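Local coordinates for protein Pre-mRNA-splicing factor SAD1 (Saccharomyces cerevisiae, PDB 4MSX) that promotes assembly of newly made U4 snRNA into the U4/U6 snRNP and is required for pre-mRNA splicing, being a catalytically inactive relative of ubiquitin-specific proteases, at residues Val70-Asp75 against Phe172-Arg177; Asp75-Lys80 against His242-Asp247; Asp210-Asn215 against Lys225-Cys230. All blocks are in the same frame, centred on the assembly; numbering follows the deposited sequence.

Overall arrangement
From the N terminus, the loop 70-80, ahead of strand 91-94 of the predicted degenerate UBP-type zinc finger, supplies the first half of two contacts. Contact 1 closes a loop at the turn between strands 170-172 and 178-180. Contact 2 reaches further, to strand 243-244 in the USP-like part of the chain. The two share Asp75, their segments alternate along the chain so that they cross, and they touch where Asp173 meets His242. Contact 3 closes the short connection between helices 206-214 and 222-234, nested inside the loop that contact 2 closes. Its centre lies about 16 Å from that of contact 2, which it touches through Cys230 and Val246.

Contact 1: residues Val70-Asp75 against Phe172-Arg177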
loop_
_atom_site.group_PDB
_atom_site.type_symbol
_atom_site.label_atom_id
_atom_site.label_comp_id
_atom_site.label_asym_id
_atom_site.label_seq_id
_atom_site.Cartn_x
_atom_site.Cartn_y
_atom_site.Cartn_z
ATOM N N VAL A 70 1.610 8.827 27.861
ATOM C CA VAL A 70 2.903 8.375 27.366
ATOM C C VAL A 70 2.754 8.028 25.854
ATOM O O VAL A 70 2.319 6.939 25.483
ATOM C CB VAL A 70 3.456 7.135 28.155
ATOM C CG1 VAL A 70 4.910 6.841 27.692
ATOM C CG2 VAL A 70 3.463 7.410 29.662
ATOM N N ARG A 71 3.070 8.982 25.001
ATOM C CA ARG A 71 2.852 8.803 23.561
ATOM C C ARG A 71 3.580 7.583 23.009
ATOM O O ARG A 71 3.052 6.888 22.147
ATOM C CB ARG A 71 3.250 10.078 22.817
ATOM C CG ARG A 71 2.216 11.177 23.040
ATOM C CD ARG A 71 2.462 12.401 22.175
ATOM N NE ARG A 71 3.810 12.898 22.416
ATOM C CZ ARG A 71 4.419 13.794 21.651
ATOM N NH1 ARG A 71 3.790 14.294 20.594
ATOM N NH2 ARG A 71 5.668 14.153 21.920
ATOM N N GLU A 72 4.778 7.307 23.515
ATOM C CA GLU A 72 5.578 6.208 23.010
ATOM C C GLU A 72 4.857 4.866 23.180
ATOM O O GLU A 72 5.244 3.903 22.539
ATOM C CB GLU A 72 6.944 6.144 23.712
ATOM C CG GLU A 72 7.875 7.362 23.452
ATOM C CD GLU A 72 7.478 8.678 24.204
ATOM O OE1 GLU A 72 6.581 8.675 25.103
ATOM O OE2 GLU A 72 8.081 9.736 23.872
ATOM N N LYS A 73 3.823 4.783 24.029
ATOM C CA LYS A 73 3.167 3.500 24.237
ATOM C C LYS A 73 1.957 3.387 23.324
ATOM O O LYS A 73 1.272 2.384 23.335
ATOM C CB LYS A 73 2.753 3.357 25.721
ATOM C CG LYS A 73 3.991 3.026 26.569
ATOM C CD LYS A 73 3.627 2.652 27.991
ATOM C CE LYS A 73 4.868 2.585 28.867
ATOM N NZ LYS A 73 5.975 1.840 28.196
ATOM N N LEU A 74 1.663 4.430 22.550
ATOM C CA LEU A 74 0.385 4.459 21.826
ATOM C C LEU A 74 0.563 3.927 20.387
ATOM O O LEU A 74 1.281 4.540 19.577
ATOM C CB LEU A 74 -0.152 5.886 21.759
ATOM C CG LEU A 74 -0.239 6.510 23.168
ATOM C CD1 LEU A 74 -0.832 7.898 23.024
ATOM C CD2 LEU A 74 -1.117 5.572 24.070
ATOM N N ASP A 75 -0.131 2.850 20.061
ATOM C CA ASP A 75 -0.095 2.291 18.664
ATOM C C ASP A 75 -1.536 2.116 18.229
ATOM O O ASP A 75 -2.326 1.438 18.903
ATOM C CB ASP A 75 0.626 0.935 18.637
ATOM C CG ASP A 75 0.815 0.389 17.202
ATOM O OD1 ASP A 75 -0.136 0.458 16.389
ATOM O OD2 ASP A 75 1.933 -0.083 16.878
ATOM N N PHE A 172 10.588 13.310 11.422
ATOM C CA PHE A 172 11.230 12.629 12.562
ATOM C C PHE A 172 10.160 11.973 13.403
ATOM O O PHE A 172 9.122 12.590 13.642
ATOM C CB PHE A 172 12.025 13.639 13.421
ATOM C CG PHE A 172 13.202 14.209 12.694
ATOM C CD1 PHE A 172 14.410 13.526 12.661
ATOM C CD2 PHE A 172 13.074 15.382 11.973
ATOM C CE1 PHE A 172 15.499 14.032 11.934
ATOM C CE2 PHE A 172 14.149 15.895 11.243
ATOM C CZ PHE A 172 15.362 15.216 11.224
ATOM N N ASP A 173 10.376 10.728 13.818
ATOM C CA ASP A 173 9.393 10.097 14.673
ATOM C C ASP A 173 9.741 10.451 16.140
ATOM O O ASP A 173 10.654 11.239 16.385
ATOM C CB ASP A 173 9.268 8.580 14.427
ATOM C CG ASP A 173 10.481 7.773 14.902
ATOM O OD1 ASP A 173 11.417 8.349 15.489
ATOM O OD2 ASP A 173 10.480 6.522 14.689
ATOM N N LEU A 174 9.039 9.874 17.104
ATOM C CA LEU A 174 9.252 10.278 18.512
ATOM C C LEU A 174 10.615 9.861 19.053
ATOM O O LEU A 174 11.096 10.422 20.039
ATOM C CB LEU A 174 8.188 9.672 19.408
ATOM C CG LEU A 174 6.817 10.283 19.338
ATOM C CD1 LEU A 174 5.980 9.540 20.364
ATOM C CD2 LEU A 174 6.868 11.771 19.633
ATOM N N SER A 175 11.233 8.873 18.427
ATOM C CA SER A 175 12.572 8.469 18.808
ATOM C C SER A 175 13.618 9.238 18.023
ATOM O O SER A 175 14.783 8.857 18.025
ATOM C CB SER A 175 12.775 6.992 18.528
ATOM O OG SER A 175 11.871 6.219 19.281
ATOM N N ASN A 176 13.193 10.291 17.335
ATOM C CA ASN A 176 14.068 11.023 16.418
ATOM C C ASN A 176 14.712 10.187 15.301
ATOM O O ASN A 176 15.768 10.549 14.810
ATOM C CB ASN A 176 15.149 11.764 17.205
ATOM C CG ASN A 176 14.589 12.972 17.936
ATOM O OD1 ASN A 176 13.955 13.838 17.322
ATOM N ND2 ASN A 176 14.783 13.021 19.256
ATOM N N ARG A 177 14.093 9.077 14.898
ATOM C CA ARG A 177 14.509 8.414 13.657
ATOM C C ARG A 177 13.907 9.175 12.456
ATOM O O ARG A 177 12.708 9.464 12.444
ATOM C CB ARG A 177 14.074 6.962 13.660
ATOM C CG ARG A 177 14.746 6.143 14.759
ATOM C CD ARG A 177 14.126 4.753 14.876
ATOM N NE ARG A 177 12.772 4.832 15.418
ATOM C CZ ARG A 177 12.053 3.785 15.820
ATOM N NH1 ARG A 177 12.546 2.548 15.734
ATOM N NH2 ARG A 177 10.830 3.975 16.302
#
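The beta turn between strands 170-172 and 178-180 sends Leu174 against a short 3-10 segment, 71-73, of the predicted degenerate UBP-type zinc finger. The turn is type I, from Asp173 to Asn176, and Leu174 is its second residue. Both methyl branches of Leu174 are used. CD2 lies over one face of the Arg71 guanidinium, displaced toward its rim, with Leu174 CD2 to Arg71 NH2 at 3.5 Å. CD1 instead meets the root of that side chain, Leu174 CD1 to Arg71 CB being 3.7 Å, and Leu174 CD1 also comes within 4.0 Å of Glu72 N. The arginine chain bends at chi3 (-56°), which brings its head round beside the leucine; the two side chains cross at about a right angle. Phe240 touches both Arg71 and Leu174. The turn is braced by Asp173: its OD1 accepts from Arg177 N at 2.8 Å, while OD2 uses its syn lone pair for a salt bridge with Arg177 NE at 2.9 Å. An alanine in place of Leu174 would probably strip the methyl from that guanidinium face and open a gap beside Arg71 CB. The two segments thus meet by apolar packing, the polar links being made to neighbours: Arg71 NH1 is anchored by a hydrogen bond to Ser150 OG of helix 146-155, and the Leu174 backbone bonds to that of Phe240.

Contact 2: residues Asp75-Lys80 against His242-Asp247; sequences DFDSEK and HHLSVD
Asp77 points its side chain at the backbone of Leu244 and Ser245, and its OD2 faces Ser245 N. Ser245 N donates to Asp77 OD2 at 3.0 Å in a nearly straight bond (168°), arriving from above the carboxylate plane, 39° out of it. The same Asp77 OD2 sits 3.7 Å from Leu244 CD2, so one apolar branch flanks the acceptor. Nearer the backbone, Asp77 CB and Ser245 CB meet at 3.9 Å. With CG anti to its carbonyl carbon (chi1 -65°), Asp77 can extend OD2 to Ser245 N while OD1 forms a salt bridge with Lys233 of helix 222-234. An Asx turn precedes it and probably helps orient Asp77: Asp75 OD1 accepts from Asp77 N at 2.7 Å, and Asp75 OD2 is paired with Lys241. The arrangement ties a loop of the predicted zinc finger to the segment carrying the short strand 243-244, which pairs in parallel with strand 185-186 in the USP-like part of the chain. Three waters extend the junction. One links Asp77 O to Ser245 OG, bonded at 2.8 Å to each; a second donates to Asp77 O and, weakly, to Ser245 O; the third donates to Asp77 OD2 and, at 2.8 Å, to His243 O.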
loop_
_atom_site.group_PDB
_atom_site.type_symbol
_atom_site.label_atom_id
_atom_site.label_comp_id
_atom_site.label_asym_id
_atom_site.label_seq_id
_atom_site.Cartn_x
_atom_site.Cartn_y
_atom_site.Cartn_z
ATOM N N ASP A 75 -0.131 2.850 20.061
ATOM C CA ASP A 75 -0.095 2.291 18.664
ATOM C C ASP A 75 -1.536 2.116 18.229
ATOM O O ASP A 75 -2.326 1.438 18.903
ATOM C CB ASP A 75 0.626 0.935 18.637
ATOM C CG ASP A 75 0.815 0.389 17.202
ATOM O OD1 ASP A 75 -0.136 0.458 16.389
ATOM O OD2 ASP A 75 1.933 -0.083 16.878
ATOM N N PHE A 76 -1.932 2.811 17.173
ATOM C CA PHE A 76 -3.315 2.737 16.714
ATOM C C PHE A 76 -3.504 1.814 15.471
ATOM O O PHE A 76 -4.548 1.801 14.837
ATOM C CB PHE A 76 -3.771 4.149 16.406
ATOM C CG PHE A 76 -3.839 5.010 17.653
ATOM C CD1 PHE A 76 -4.783 4.718 18.635
ATOM C CD2 PHE A 76 -2.941 6.050 17.849
ATOM C CE1 PHE A 76 -4.863 5.513 19.816
ATOM C CE2 PHE A 76 -2.982 6.846 19.013
ATOM C CZ PHE A 76 -3.957 6.586 19.993
ATOM N N ASP A 77 -2.488 1.043 15.167
ATOM C CA ASP A 77 -2.599 0.093 14.075
ATOM C C ASP A 77 -3.176 -1.266 14.528
ATOM O O ASP A 77 -3.383 -2.153 13.711
ATOM C CB ASP A 77 -1.207 -0.146 13.470
ATOM C CG ASP A 77 -0.639 1.086 12.832
ATOM O OD1 ASP A 77 -1.400 2.053 12.670
ATOM O OD2 ASP A 77 0.571 1.110 12.541
ATOM N N SER A 78 -3.406 -1.441 15.820
ATOM C CA SER A 78 -3.826 -2.741 16.341
ATOM C C SER A 78 -5.319 -2.980 16.110
ATOM O O SER A 78 -6.089 -2.037 15.862
ATOM C CB SER A 78 -3.520 -2.818 17.845
ATOM O OG SER A 78 -2.110 -2.791 18.061
ATOM N N GLU A 79 -5.724 -4.247 16.195
ATOM C CA GLU A 79 -7.124 -4.606 16.112
ATOM C C GLU A 79 -7.840 -3.839 17.273
ATOM O O GLU A 79 -7.382 -3.864 18.403
ATOM C CB GLU A 79 -7.307 -6.131 16.346
ATOM C CG GLU A 79 -8.733 -6.594 16.099
ATOM C CD GLU A 79 -8.951 -8.118 16.323
ATOM O OE1 GLU A 79 -7.987 -8.863 16.657
ATOM O OE2 GLU A 79 -10.123 -8.559 16.165
ATOM N N LYS A 80 -8.951 -3.212 16.954
ATOM C CA LYS A 80 -9.705 -2.392 17.851
ATOM C C LYS A 80 -10.626 -3.303 18.662
ATOM O O LYS A 80 -11.834 -3.369 18.422
ATOM C CB LYS A 80 -10.507 -1.406 17.028
ATOM C CG LYS A 80 -11.154 -0.323 17.847
ATOM C CD LYS A 80 -12.023 0.573 16.994
ATOM C CE LYS A 80 -13.337 -0.119 16.626
ATOM N NZ LYS A 80 -14.327 0.817 15.996
ATOM N N HIS A 242 8.432 5.269 12.876
ATOM C CA HIS A 242 8.514 5.466 11.444
ATOM C C HIS A 242 8.174 4.199 10.598
ATOM O O HIS A 242 8.762 3.988 9.535
ATOM C CB HIS A 242 9.918 5.988 11.074
ATOM C CG HIS A 242 10.995 4.973 11.263
ATOM N ND1 HIS A 242 10.907 3.967 12.205
ATOM C CD2 HIS A 242 12.169 4.779 10.617
ATOM C CE1 HIS A 242 11.989 3.208 12.142
ATOM N NE2 HIS A 242 12.767 3.680 11.184
ATOM N N HIS A 243 7.216 3.404 11.044
ATOM C CA HIS A 243 6.739 2.213 10.304
ATOM C C HIS A 243 5.338 1.857 10.747
ATOM O O HIS A 243 4.859 2.347 11.775
ATOM C CB HIS A 243 7.651 0.991 10.497
ATOM C CG HIS A 243 8.038 0.732 11.916
ATOM N ND1 HIS A 243 7.247 0.014 12.787
ATOM C CD2 HIS A 243 9.153 1.062 12.605
ATOM C CE1 HIS A 243 7.855 -0.079 13.957
ATOM N NE2 HIS A 243 9.007 0.557 13.876
ATOM N N LEU A 244 4.636 1.088 9.940
ATOM C CA LEU A 244 3.236 0.848 10.214
ATOM C C LEU A 244 3.010 -0.642 10.347
ATOM O O LEU A 244 3.827 -1.418 9.865
ATOM C CB LEU A 244 2.363 1.352 9.064
ATOM C CG LEU A 244 2.458 2.863 8.854
ATOM C CD1 LEU A 244 1.675 3.178 7.589
ATOM C CD2 LEU A 244 1.870 3.558 10.132
ATOM N N SER A 245 1.883 -1.020 10.943
ATOM C CA SER A 245 1.468 -2.425 10.890
ATOM C C SER A 245 0.174 -2.442 10.110
ATOM O O SER A 245 -0.718 -1.660 10.436
ATOM C CB SER A 245 1.227 -3.010 12.313
ATOM O OG SER A 245 0.579 -4.288 12.179
ATOM N N VAL A 246 0.020 -3.331 9.118
ATOM C CA VAL A 246 -1.327 -3.508 8.569
ATOM C C VAL A 246 -1.877 -4.940 8.730
ATOM O O VAL A 246 -2.795 -5.337 8.012
ATOM C CB VAL A 246 -1.384 -3.076 7.072
ATOM C CG1 VAL A 246 -1.157 -1.528 6.960
ATOM C CG2 VAL A 246 -0.332 -3.885 6.263
ATOM N N ASP A 247 -1.344 -5.664 9.716
ATOM C CA ASP A 247 -1.787 -7.053 10.004
ATOM C C ASP A 247 -3.295 -7.084 10.211
ATOM O O ASP A 247 -3.994 -7.900 9.612
ATOM C CB ASP A 247 -1.118 -7.611 11.263
ATOM C CG ASP A 247 0.348 -7.779 11.122
ATOM O OD1 ASP A 247 1.000 -7.136 10.251
ATOM O OD2 ASP A 247 0.910 -8.592 11.868
HETATM O O HOH W 1 -2.132 -4.500 12.778
HETATM O O HOH W 2 -3.970 -2.677 10.570
HETATM O O HOH W 3 2.777 3.374 13.406
#

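Contact 3: residues Asp210-Asn215 against Lys225-Cys230; sequences DHFLLN and KRLSIC
Apolar contact between Phe212 and the pair Leu227 and Ser228 joins helix 206-214 to helix 222-234 within the USP-like part of the chain. The helices come close here, with Phe212 CA and Ser228 CA only 5.4 Å apart. The aromatic ring has CG anti to its carbonyl carbon (chi1 -85°), and this torsion turns it toward helix 222-234, its CD1-CE1 side on Ser228 and its CZ on Leu227. Phe212 CD1 meets Ser228 CB at 3.6 Å and the CA of that serine at the same distance. Further out, Phe212 CZ reaches Leu227 CD2 at 3.7 Å. Both groups approach the ring obliquely. Leu284 of helix 282-292 also touches Phe212, and Phe249 of helix 247-256 touches Leu227, so further helices pack round the pair.

Within the two segments the side-chain hydrogen bonds are local. Ser228 OG turns back to its own backbone and donates to Lys225 O at 2.8 Å, tilted 25° from the carbonyl plane. Ile229 N bonds to the same Lys225 O at 3.1 Å, gripping it twice. Asn215, just past the end of helix 206-214, donates through ND2 to His211 O at 2.8 Å, in the carbonyl plane and on a lone pair.

Beyond the two segments, Lys232, further along helix 222-234, reaches across: its NZ hydrogen-bonds to Phe212 O and Asn215 O, a position likely to suit the helix dipole. The chemistry implies a division of labour: the serine satisfies its hydroxyl on its own helix and offers its methylene carbon to the phenylalanine, keeping the Phe212-Ser228-Leu227 contact apolar, while Lys232 makes the polar link beside it.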
loop_
_atom_site.group_PDB
_atom_site.type_symbol
_atom_site.label_atom_id
_atom_site.label_comp_id
_atom_site.label_asym_id
_atom_site.label_seq_id
_atom_site.Cartn_x
_atom_site.Cartn_y
_atom_site.Cartn_z
ATOM N N ASP A 210 -4.468 11.472 -3.251
ATOM C CA ASP A 210 -5.059 12.777 -2.836
ATOM C C ASP A 210 -6.514 12.627 -2.421
ATOM O O ASP A 210 -6.982 13.225 -1.428
ATOM C CB ASP A 210 -4.933 13.822 -3.954
ATOM C CG ASP A 210 -3.521 14.344 -4.088
ATOM O OD1 ASP A 210 -2.628 13.786 -3.399
ATOM O OD2 ASP A 210 -3.288 15.311 -4.884
ATOM N N HIS A 211 -7.254 11.807 -3.164
ATOM C CA HIS A 211 -8.656 11.606 -2.831
ATOM C C HIS A 211 -8.796 10.976 -1.429
ATOM O O HIS A 211 -9.697 11.353 -0.628
ATOM C CB HIS A 211 -9.345 10.710 -3.858
ATOM C CG HIS A 211 -10.829 10.639 -3.681
ATOM N ND1 HIS A 211 -11.675 11.624 -4.164
ATOM C CD2 HIS A 211 -11.620 9.725 -3.070
ATOM C CE1 HIS A 211 -12.922 11.320 -3.836
ATOM N NE2 HIS A 211 -12.914 10.178 -3.168
ATOM N N PHE A 212 -7.938 9.989 -1.131
ATOM C CA PHE A 212 -8.013 9.334 0.205
ATOM C C PHE A 212 -7.599 10.296 1.330
ATOM O O PHE A 212 -8.160 10.243 2.441
ATOM C CB PHE A 212 -7.052 8.124 0.274
ATOM C CG PHE A 212 -7.639 6.833 -0.264
ATOM C CD1 PHE A 212 -8.789 6.307 0.273
ATOM C CD2 PHE A 212 -7.012 6.157 -1.297
ATOM C CE1 PHE A 212 -9.304 5.077 -0.186
ATOM C CE2 PHE A 212 -7.532 4.924 -1.789
ATOM C CZ PHE A 212 -8.675 4.403 -1.234
ATOM N N LEU A 213 -6.553 11.097 1.085
ATOM C CA LEU A 213 -6.020 11.962 2.161
ATOM C C LEU A 213 -6.991 13.103 2.499
ATOM O O LEU A 213 -7.073 13.495 3.643
ATOM C CB LEU A 213 -4.696 12.607 1.795
ATOM C CG LEU A 213 -3.548 11.641 1.478
ATOM C CD1 LEU A 213 -2.223 12.378 1.268
ATOM C CD2 LEU A 213 -3.422 10.585 2.636
ATOM N N LEU A 214 -7.715 13.625 1.509
ATOM C CA LEU A 214 -8.492 14.891 1.718
ATOM C C LEU A 214 -9.965 14.661 1.981
ATOM O O LEU A 214 -10.695 15.610 2.286
ATOM C CB LEU A 214 -8.343 15.847 0.504
ATOM C CG LEU A 214 -6.906 16.308 0.285
ATOM C CD1 LEU A 214 -6.701 17.068 -1.073
ATOM C CD2 LEU A 214 -6.477 17.197 1.417
ATOM N N ASN A 215 -10.432 13.429 1.825
ATOM C CA ASN A 215 -11.829 13.127 2.100
ATOM C C ASN A 215 -12.031 12.196 3.276
ATOM O O ASN A 215 -11.093 11.579 3.729
ATOM C CB ASN A 215 -12.458 12.564 0.857
ATOM C CG ASN A 215 -12.414 13.579 -0.272
ATOM O OD1 ASN A 215 -13.282 14.443 -0.361
ATOM N ND2 ASN A 215 -11.355 13.542 -1.061
ATOM N N LYS A 225 -13.502 2.755 4.557
ATOM C CA LYS A 225 -13.001 3.536 5.678
ATOM C C LYS A 225 -11.643 2.990 6.162
ATOM O O LYS A 225 -10.699 3.745 6.381
ATOM C CB LYS A 225 -14.004 3.525 6.850
ATOM C CG LYS A 225 -13.537 4.400 7.992
ATOM C CD LYS A 225 -14.664 4.631 9.004
ATOM C CE LYS A 225 -14.216 5.526 10.169
ATOM N NZ LYS A 225 -13.584 6.804 9.710
ATOM N N ARG A 226 -11.523 1.673 6.349
ATOM C CA ARG A 226 -10.266 1.171 6.867
ATOM C C ARG A 226 -9.122 1.430 5.868
ATOM O O ARG A 226 -8.016 1.759 6.254
ATOM C CB ARG A 226 -10.379 -0.335 7.134
ATOM C CG ARG A 226 -11.113 -0.670 8.460
ATOM C CD ARG A 226 -11.269 -2.187 8.406
ATOM N NE ARG A 226 -11.816 -2.832 9.588
ATOM C CZ ARG A 226 -11.086 -3.492 10.495
ATOM N NH1 ARG A 226 -9.741 -3.546 10.448
ATOM N NH2 ARG A 226 -11.716 -4.073 11.473
ATOM N N LEU A 227 -9.410 1.288 4.585
ATOM C CA LEU A 227 -8.349 1.418 3.583
ATOM C C LEU A 227 -7.911 2.913 3.588
ATOM O O LEU A 227 -6.724 3.260 3.449
ATOM C CB LEU A 227 -8.895 1.006 2.209
ATOM C CG LEU A 227 -7.955 1.325 1.029
ATOM C CD1 LEU A 227 -6.601 0.665 1.241
ATOM C CD2 LEU A 227 -8.595 0.844 -0.282
ATOM N N SER A 228 -8.889 3.799 3.729
ATOM C CA SER A 228 -8.556 5.240 3.670
ATOM C C SER A 228 -7.655 5.585 4.849
ATOM O O SER A 228 -6.713 6.422 4.737
ATOM C CB SER A 228 -9.831 6.146 3.672
ATOM O OG SER A 228 -10.491 6.123 4.935
ATOM N N ILE A 229 -7.922 4.966 6.009
ATOM C CA ILE A 229 -7.064 5.248 7.137
ATOM C C ILE A 229 -5.625 4.710 6.917
ATOM O O ILE A 229 -4.671 5.348 7.349
ATOM C CB ILE A 229 -7.742 4.768 8.486
ATOM C CG1 ILE A 229 -8.948 5.714 8.773
ATOM C CG2 ILE A 229 -6.727 4.729 9.612
ATOM C CD1 ILE A 229 -9.953 5.189 9.761
ATOM N N CYS A 230 -5.464 3.519 6.310
ATOM C CA CYS A 230 -4.103 3.038 5.995
ATOM C C CYS A 230 -3.353 4.072 5.129
ATOM O O CYS A 230 -2.158 4.361 5.356
ATOM C CB CYS A 230 -4.174 1.735 5.183
ATOM S SG CYS A 230 -4.798 0.332 6.242
#